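Local coordinates for protein putative acetamidase/formamidase (Yersinia enterocolitica subsp. palearctica serotype O:3, PDB 5UBU) that probably hydrolyses carbon-nitrogen bonds in linear amides such as formamide or acetamide, and holds two neighbouring sodium ions in this crystal form, at residues K98-M109 with I199-R210; R215-A223 with A234-V245. All blocks are in the same frame, centred on the assembly; numbering follows the deposited sequence.

Interaction 1 (K98-M109 with I199-R210)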
# COMPACT_ATOMS: atom_id res chain seq x y z
N LYS B 98 30.86 -0.64 -13.55
CA LYS B 98 29.47 -0.23 -13.70
C LYS B 98 28.97 -0.52 -15.10
O LYS B 98 29.62 -0.18 -16.08
CB LYS B 98 29.31 1.24 -13.35
CG LYS B 98 27.90 1.77 -13.47
CD LYS B 98 27.87 3.22 -12.94
CE LYS B 98 26.67 4.03 -13.41
NZ LYS B 98 25.37 3.32 -13.22
N GLY B 99 27.82 -1.18 -15.19
CA GLY B 99 27.23 -1.56 -16.46
C GLY B 99 27.33 -3.06 -16.70
O GLY B 99 26.66 -3.59 -17.58
N ASP B 100 28.20 -3.72 -15.92
CA ASP B 100 28.39 -5.17 -16.01
C ASP B 100 27.40 -5.89 -15.10
O ASP B 100 26.57 -5.26 -14.44
CB ASP B 100 29.83 -5.58 -15.63
CG ASP B 100 30.88 -5.07 -16.62
OD1 ASP B 100 30.49 -4.63 -17.73
OD2 ASP B 100 32.09 -5.13 -16.31
N VAL B 101 27.49 -7.21 -15.10
CA VAL B 101 26.63 -8.05 -14.29
C VAL B 101 27.43 -9.19 -13.69
O VAL B 101 28.24 -9.82 -14.38
CB VAL B 101 25.49 -8.65 -15.13
CG1 VAL B 101 24.70 -9.68 -14.35
CG2 VAL B 101 24.56 -7.54 -15.62
N ILE B 102 27.22 -9.44 -12.40
CA ILE B 102 27.88 -10.55 -11.72
C ILE B 102 26.90 -11.71 -11.77
O ILE B 102 25.75 -11.57 -11.39
CB ILE B 102 28.15 -10.23 -10.24
CG1 ILE B 102 29.06 -9.01 -10.09
CG2 ILE B 102 28.76 -11.45 -9.54
CD1 ILE B 102 30.44 -9.18 -10.71
N ALA B 103 27.37 -12.86 -12.26
CA ALA B 103 26.54 -14.06 -12.31
C ALA B 103 27.00 -14.94 -11.16
O ALA B 103 28.17 -15.27 -11.07
CB ALA B 103 26.73 -14.78 -13.64
N VAL B 104 26.07 -15.30 -10.27
CA VAL B 104 26.41 -16.13 -9.12
C VAL B 104 25.66 -17.45 -9.20
O VAL B 104 24.45 -17.50 -8.99
CB VAL B 104 26.06 -15.43 -7.79
CG1 VAL B 104 26.45 -16.31 -6.61
CG2 VAL B 104 26.75 -14.08 -7.71
N TYR B 105 26.39 -18.51 -9.52
CA TYR B 105 25.80 -19.85 -9.60
C TYR B 105 26.07 -20.58 -8.30
O TYR B 105 27.21 -20.78 -7.93
CB TYR B 105 26.35 -20.63 -10.80
CG TYR B 105 25.96 -22.09 -10.78
CD1 TYR B 105 24.62 -22.46 -10.86
CD2 TYR B 105 26.92 -23.10 -10.73
CE1 TYR B 105 24.24 -23.79 -10.82
CE2 TYR B 105 26.54 -24.44 -10.71
CZ TYR B 105 25.20 -24.77 -10.75
OH TYR B 105 24.80 -26.09 -10.73
N ILE B 106 25.01 -20.97 -7.60
CA ILE B 106 25.15 -21.69 -6.34
C ILE B 106 25.23 -23.19 -6.67
O ILE B 106 24.31 -23.75 -7.26
CB ILE B 106 23.98 -21.40 -5.39
CG1 ILE B 106 23.86 -19.88 -5.14
CG2 ILE B 106 24.18 -22.15 -4.07
CD1 ILE B 106 22.64 -19.47 -4.33
N GLU B 107 26.35 -23.82 -6.31
CA GLU B 107 26.53 -25.24 -6.59
C GLU B 107 25.91 -26.11 -5.52
O GLU B 107 25.21 -27.08 -5.83
CB GLU B 107 28.01 -25.62 -6.68
CG GLU B 107 28.80 -24.98 -7.80
CD GLU B 107 30.22 -25.49 -7.86
OE1 GLU B 107 31.02 -24.95 -8.65
OE2 GLU B 107 30.54 -26.44 -7.10
N SER B 108 26.22 -25.77 -4.27
CA SER B 108 25.76 -26.54 -3.13
C SER B 108 25.74 -25.74 -1.83
O SER B 108 26.41 -24.71 -1.71
CB SER B 108 26.69 -27.74 -2.95
OG SER B 108 28.03 -27.31 -2.79
N MSE B 109 24.97 -26.24 -0.88
CA MSE B 109 24.81 -25.63 0.44
C MSE B 109 24.65 -26.73 1.44
O MSE B 109 23.71 -27.52 1.36
CB MSE B 109 23.59 -24.72 0.44
CG MSE B 109 23.79 -23.47 -0.40
SE MSE B 109 22.21 -22.31 -0.25
CE MSE B 109 22.40 -21.77 1.63
N ILE B 199 16.57 -19.01 -4.90
CA ILE B 199 18.00 -18.69 -4.97
C ILE B 199 18.82 -19.69 -4.14
O ILE B 199 19.39 -19.36 -3.10
CB ILE B 199 18.24 -17.22 -4.54
CG1 ILE B 199 17.48 -16.31 -5.51
CG2 ILE B 199 19.73 -16.87 -4.56
CD1 ILE B 199 17.53 -14.84 -5.14
N GLY B 200 18.85 -20.93 -4.62
CA GLY B 200 19.58 -22.01 -3.97
C GLY B 200 20.37 -22.82 -4.99
O GLY B 200 20.56 -22.38 -6.13
N PRO B 201 20.86 -24.00 -4.58
CA PRO B 201 21.62 -24.87 -5.48
C PRO B 201 20.88 -25.07 -6.79
O PRO B 201 19.68 -25.33 -6.78
CB PRO B 201 21.72 -26.17 -4.71
CG PRO B 201 21.70 -25.75 -3.28
CD PRO B 201 20.81 -24.55 -3.20
N GLY B 202 21.59 -24.90 -7.90
CA GLY B 202 21.00 -25.04 -9.23
C GLY B 202 20.44 -23.75 -9.80
O GLY B 202 19.77 -23.78 -10.83
N SER B 203 20.71 -22.61 -9.14
CA SER B 203 20.23 -21.32 -9.62
C SER B 203 21.42 -20.40 -9.92
O SER B 203 22.47 -20.53 -9.30
CB SER B 203 19.35 -20.64 -8.57
OG SER B 203 20.10 -20.17 -7.45
N ILE B 204 21.21 -19.48 -10.85
CA ILE B 204 22.21 -18.50 -11.24
C ILE B 204 21.54 -17.16 -11.03
O ILE B 204 20.52 -16.89 -11.65
CB ILE B 204 22.61 -18.62 -12.73
CG1 ILE B 204 23.08 -20.03 -13.06
CG2 ILE B 204 23.71 -17.60 -13.06
CD1 ILE B 204 23.37 -20.26 -14.54
N THR B 205 22.09 -16.32 -10.17
CA THR B 205 21.52 -15.00 -9.91
C THR B 205 22.39 -13.95 -10.62
O THR B 205 23.62 -13.97 -10.52
CB THR B 205 21.43 -14.69 -8.40
OG1 THR B 205 20.63 -15.68 -7.76
CG2 THR B 205 20.81 -13.33 -8.15
N TYR B 206 21.73 -13.03 -11.33
CA TYR B 206 22.39 -11.95 -12.07
C TYR B 206 22.19 -10.64 -11.32
O TYR B 206 21.06 -10.23 -11.11
CB TYR B 206 21.84 -11.87 -13.49
CG TYR B 206 22.02 -13.16 -14.25
CD1 TYR B 206 23.27 -13.57 -14.69
CD2 TYR B 206 20.93 -13.98 -14.55
CE1 TYR B 206 23.45 -14.75 -15.39
CE2 TYR B 206 21.09 -15.16 -15.25
CZ TYR B 206 22.36 -15.55 -15.67
OH TYR B 206 22.55 -16.71 -16.37
N LEU B 207 23.29 -10.00 -10.92
CA LEU B 207 23.26 -8.75 -10.16
C LEU B 207 23.95 -7.61 -10.91
O LEU B 207 25.07 -7.77 -11.39
CB LEU B 207 23.97 -8.97 -8.82
CG LEU B 207 23.34 -10.03 -7.90
CD1 LEU B 207 24.26 -10.38 -6.73
CD2 LEU B 207 21.99 -9.55 -7.38
N PRO B 208 23.31 -6.42 -10.98
CA PRO B 208 23.90 -5.32 -11.71
C PRO B 208 25.03 -4.62 -10.98
O PRO B 208 24.83 -4.12 -9.87
CB PRO B 208 22.72 -4.35 -11.91
CG PRO B 208 21.67 -4.76 -10.94
CD PRO B 208 22.16 -5.96 -10.18
N VAL B 209 26.19 -4.55 -11.62
CA VAL B 209 27.35 -3.89 -11.05
C VAL B 209 27.20 -2.38 -11.13
O VAL B 209 26.82 -1.85 -12.17
CB VAL B 209 28.65 -4.31 -11.78
CG1 VAL B 209 29.86 -3.59 -11.18
CG2 VAL B 209 28.85 -5.81 -11.70
N ARG B 210 27.49 -1.71 -10.02
CA ARG B 210 27.45 -0.24 -9.95
C ARG B 210 28.71 0.32 -9.27
O ARG B 210 28.91 1.53 -9.27
CB ARG B 210 26.19 0.24 -9.23
CG ARG B 210 24.90 -0.14 -9.94
CD ARG B 210 23.69 0.44 -9.23
NE ARG B 210 22.43 0.07 -9.87
CZ ARG B 210 21.72 -1.04 -9.61
NH1 ARG B 210 20.58 -1.26 -10.25
NH2 ARG B 210 22.13 -1.92 -8.70
O HOH W 1 22.02 -17.83 -7.27
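Val104 and Thr205 form an antiparallel hydrogen-bonded pair, each donating its N-H to the other's carbonyl oxygen, with Val104 N 2.8 Å from Thr205 O. Ile102 and Leu207 form the next hydrogen-bonded pair, and between the two lies the non-hydrogen-bonded pair Ala103 with Tyr206. Strands 101-109 and 203-208 thus join in the middle of a large mixed sheet, with strand 239-248 bonded to the far edge of 101-109.

The packed part is the buried run from Val209 through Ile106. On the face carrying Val101, Ala103 and Tyr105, Val101 CG1 lies 3.7 Å from Tyr206 CB, and Ala103 CB sits 3.7 Å from CE1 of the same tyrosine, whose hydroxyl bonds to Glu259. Helix 11-15 covers this face. Farther along, Tyr105 carries its ring anti to the backbone N (chi1 170°), which brings CD1 within 3.6 Å of Ile204 CG1. On the other face, Val209 pushes CG2 to 3.6 Å from Ile102 CG1, and Ile106 sets CD1 against Ile199 while its backbone bonds to Ser203 O and Gly202 N. A water is held there by Val104 O, Ser203 OG and Thr205 OG1.

The margins are exposed. At one, a type II turn from Gly200 to Ser203 lays Pro201 beside Met109, a selenomethionine whose SE is 4.0 Å from Pro201 CD; a weak backbone bond closes the turn, and Ser203 OG adds a second, 2.6 Å bond to the same Gly200 O. At the other, Lys98 merely runs its CG past the backbone of Arg210.

Main-chain bonds and apolar side chains therefore carry the join, while the water links Val104 O, Ser203 OG and Thr205 OG1, polar atoms of three buried residues.

Interaction 2 (R215-A223 with A234-V245). With NA (sodium ion), chain G; NA (sodium ion), chain H.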
# COMPACT_ATOMS: atom_id res chain seq x y z
N ARG B 215 31.92 -6.05 -5.84
CA ARG B 215 31.71 -6.07 -4.38
C ARG B 215 30.54 -6.98 -4.03
O ARG B 215 29.48 -6.52 -3.62
CB ARG B 215 31.54 -4.66 -3.81
CG ARG B 215 32.84 -3.89 -3.75
CD ARG B 215 32.63 -2.45 -3.32
NE ARG B 215 33.91 -1.93 -2.83
CZ ARG B 215 34.30 -1.92 -1.55
NH1 ARG B 215 33.50 -2.36 -0.57
NH2 ARG B 215 35.49 -1.44 -1.23
N LEU B 216 30.76 -8.28 -4.20
CA LEU B 216 29.75 -9.29 -3.92
C LEU B 216 29.68 -9.63 -2.44
O LEU B 216 30.70 -9.88 -1.80
CB LEU B 216 30.05 -10.57 -4.71
CG LEU B 216 29.12 -11.78 -4.52
CD1 LEU B 216 27.69 -11.46 -4.93
CD2 LEU B 216 29.67 -12.96 -5.31
N PHE B 217 28.46 -9.64 -1.90
CA PHE B 217 28.20 -9.98 -0.51
C PHE B 217 27.24 -11.16 -0.48
O PHE B 217 26.33 -11.26 -1.31
CB PHE B 217 27.55 -8.82 0.24
CG PHE B 217 28.44 -7.62 0.40
CD1 PHE B 217 28.51 -6.65 -0.58
CD2 PHE B 217 29.17 -7.45 1.58
CE1 PHE B 217 29.32 -5.53 -0.41
CE2 PHE B 217 29.97 -6.34 1.76
CZ PHE B 217 30.04 -5.37 0.77
N ILE B 218 27.43 -12.05 0.49
CA ILE B 218 26.57 -13.24 0.62
C ILE B 218 26.35 -13.56 2.10
O ILE B 218 27.15 -13.19 2.95
CB ILE B 218 27.17 -14.44 -0.16
CG1 ILE B 218 26.19 -15.61 -0.21
CG2 ILE B 218 28.52 -14.87 0.44
CD1 ILE B 218 26.67 -16.76 -1.07
N GLY B 219 25.24 -14.21 2.40
CA GLY B 219 24.93 -14.59 3.79
C GLY B 219 23.50 -15.01 4.00
O GLY B 219 22.75 -15.18 3.04
N ASP B 220 23.13 -15.20 5.26
CA ASP B 220 21.77 -15.57 5.65
C ASP B 220 21.25 -16.81 4.92
O ASP B 220 20.30 -16.75 4.13
CB ASP B 220 20.84 -14.35 5.45
CG ASP B 220 19.41 -14.58 5.94
OD1 ASP B 220 19.15 -15.36 6.89
OD2 ASP B 220 18.53 -13.93 5.36
N ALA B 221 21.89 -17.94 5.17
CA ALA B 221 21.47 -19.19 4.56
C ALA B 221 20.20 -19.70 5.26
O ALA B 221 20.06 -19.55 6.48
CB ALA B 221 22.58 -20.22 4.68
N HIS B 222 19.27 -20.25 4.48
CA HIS B 222 18.03 -20.82 5.02
C HIS B 222 17.95 -22.29 4.66
O HIS B 222 18.22 -22.66 3.53
CB HIS B 222 16.77 -20.16 4.46
CG HIS B 222 16.62 -18.72 4.80
ND1 HIS B 222 16.02 -17.83 3.94
CD2 HIS B 222 17.02 -18.00 5.87
CE1 HIS B 222 16.01 -16.63 4.50
NE2 HIS B 222 16.62 -16.71 5.67
N ALA B 223 17.56 -23.13 5.62
CA ALA B 223 17.42 -24.57 5.37
C ALA B 223 16.12 -24.84 4.61
O ALA B 223 15.97 -25.88 3.98
CB ALA B 223 17.43 -25.34 6.68
N ALA B 234 13.06 -17.67 8.67
CA ALA B 234 12.97 -18.99 8.09
C ALA B 234 13.75 -19.86 9.06
O ALA B 234 13.81 -19.54 10.25
CB ALA B 234 13.61 -18.99 6.71
N VAL B 235 14.29 -20.98 8.60
CA VAL B 235 15.14 -21.82 9.45
C VAL B 235 16.55 -21.31 9.15
O VAL B 235 17.17 -21.73 8.19
CB VAL B 235 14.97 -23.34 9.20
CG1 VAL B 235 16.02 -24.13 9.96
CG2 VAL B 235 13.57 -23.79 9.59
N GLU B 236 17.00 -20.38 9.99
CA GLU B 236 18.31 -19.74 9.84
C GLU B 236 19.43 -20.68 10.28
O GLU B 236 19.36 -21.26 11.37
CB GLU B 236 18.37 -18.51 10.75
CG GLU B 236 17.19 -17.54 10.64
CD GLU B 236 17.03 -16.90 9.29
OE1 GLU B 236 15.92 -16.41 9.00
OE2 GLU B 236 18.01 -16.89 8.51
N PHE B 237 20.48 -20.80 9.46
CA PHE B 237 21.60 -21.68 9.83
C PHE B 237 22.94 -21.24 9.22
O PHE B 237 22.99 -20.45 8.29
CB PHE B 237 21.29 -23.16 9.48
CG PHE B 237 21.47 -23.52 8.02
CD1 PHE B 237 20.72 -22.91 7.03
CD2 PHE B 237 22.34 -24.53 7.64
CE1 PHE B 237 20.89 -23.26 5.69
CE2 PHE B 237 22.49 -24.89 6.30
CZ PHE B 237 21.76 -24.25 5.33
N ALA B 238 24.02 -21.75 9.83
CA ALA B 238 25.37 -21.50 9.39
C ALA B 238 25.63 -22.56 8.31
O ALA B 238 25.32 -23.73 8.52
CB ALA B 238 26.34 -21.65 10.55
N SER B 239 26.20 -22.14 7.17
CA SER B 239 26.42 -23.07 6.06
C SER B 239 27.76 -22.99 5.37
O SER B 239 28.53 -22.06 5.57
CB SER B 239 25.39 -22.79 4.96
OG SER B 239 25.69 -21.58 4.28
N ILE B 240 28.00 -24.00 4.53
CA ILE B 240 29.16 -24.10 3.68
C ILE B 240 28.53 -23.96 2.30
O ILE B 240 28.05 -24.94 1.73
CB ILE B 240 29.91 -25.45 3.80
CG1 ILE B 240 30.37 -25.67 5.25
CG2 ILE B 240 31.10 -25.48 2.85
CD1 ILE B 240 31.08 -26.99 5.49
N THR B 241 28.49 -22.73 1.81
CA THR B 241 27.90 -22.41 0.51
C THR B 241 28.99 -22.29 -0.53
O THR B 241 29.90 -21.47 -0.38
CB THR B 241 27.10 -21.09 0.57
OG1 THR B 241 26.03 -21.23 1.51
CG2 THR B 241 26.54 -20.73 -0.79
N THR B 242 28.91 -23.11 -1.57
CA THR B 242 29.87 -23.09 -2.66
C THR B 242 29.24 -22.43 -3.87
O THR B 242 28.18 -22.86 -4.33
CB THR B 242 30.36 -24.51 -3.02
OG1 THR B 242 31.01 -25.09 -1.88
CG2 THR B 242 31.37 -24.48 -4.17
N ILE B 243 29.89 -21.39 -4.38
CA ILE B 243 29.39 -20.64 -5.54
C ILE B 243 30.43 -20.52 -6.64
O ILE B 243 31.64 -20.68 -6.40
CB ILE B 243 28.96 -19.21 -5.13
CG1 ILE B 243 30.14 -18.41 -4.55
CG2 ILE B 243 27.83 -19.26 -4.12
CD1 ILE B 243 29.80 -16.99 -4.15
N LYS B 244 29.96 -20.25 -7.86
CA LYS B 244 30.82 -20.03 -9.02
C LYS B 244 30.39 -18.63 -9.46
O LYS B 244 29.22 -18.39 -9.76
CB LYS B 244 30.58 -21.06 -10.13
CG LYS B 244 31.78 -21.39 -11.01
CD LYS B 244 31.47 -21.71 -12.47
CE LYS B 244 32.63 -22.42 -13.18
NZ LYS B 244 32.55 -22.27 -14.66
N VAL B 245 31.33 -17.69 -9.48
CA VAL B 245 31.05 -16.31 -9.83
C VAL B 245 31.68 -15.98 -11.17
O VAL B 245 32.87 -16.23 -11.37
CB VAL B 245 31.62 -15.36 -8.75
CG1 VAL B 245 31.30 -13.90 -9.08
CG2 VAL B 245 31.07 -15.75 -7.38
NA NA G . 16.97 -15.21 7.43
NA NA H . 16.61 -12.82 5.36
O HOH W 2 24.29 -18.59 7.12
O HOH W 3 14.47 -11.80 7.06
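Glu236 and His222 stand side by side on one face of a short antiparallel pairing and share a sodium ion with Asp220. From CB, the Glu236 chain folds at chi2 (-63°): CG passes 4.0 Å from the sodium ion of chain G, and CD brings both carboxylate oxygens onto it. OE1 binds the ion at 2.2 Å and also accepts the N-H of Ala234, which comes from above the carboxylate plane. OE2 binds the same ion and lies in the plane of the His222 ring, at its edge, while also facing Asp220 OD1, another ligand of that ion. The carboxylate planes of Glu236 and Asp220 are only 20° apart.

His222 adds NE2 at 2.3 Å, and the CB of Ala234 rests over the centre of its ring in a CH-pi contact. Asp220 bridges: OD2 binds the sodium ion of chain H at 2.2 Å and the first ion at a longer 2.9 Å. Asn193 and Asp195 complete the protein ligands of the second site.

This two-ion centre sits at the end of strand 214-222, which belongs to one sheet of the acetamidase/formamidase fold; after the short strand 236-237 the chain leaves that sheet and enters the large neighbouring one as strand 239-248. Near the ions the backbone is tied by Ala223 N to Val235 O (3.0 Å), and the Phe237 ring turns its edge to the His222 backbone while Ala223 CB covers a ring face. Farther on, strands 215-222 and 239-245 cross with their N-to-C directions 112° apart and meet through side chains. Ile218 CD1 approaches Ile243 CG2 tip to tip, and Leu216 CD2 reaches Val245 CG2 at 3.7 Å.

Both interactions are buried near the centre of the chain, yet interaction 1 runs out to exposed residues at its ends, whereas every touching residue of interaction 2 is enclosed. Interaction 1 lies within one large sheet and depends on regular backbone pairing; interaction 2 joins that sheet to a second one, mixing apolar packing between strands with a charged, metal-binding end. Strands 101-111 and 239-248 are neighbours in the large sheet, so the contacts meet directly: Tyr105 O and Lys244 N probably hydrogen-bond, and a classic beta bulge places Glu107 and Ser108 opposite Thr242. Met109 CE also packs on CB of Ala221, between the ligands Asp220 and His222 in sequence.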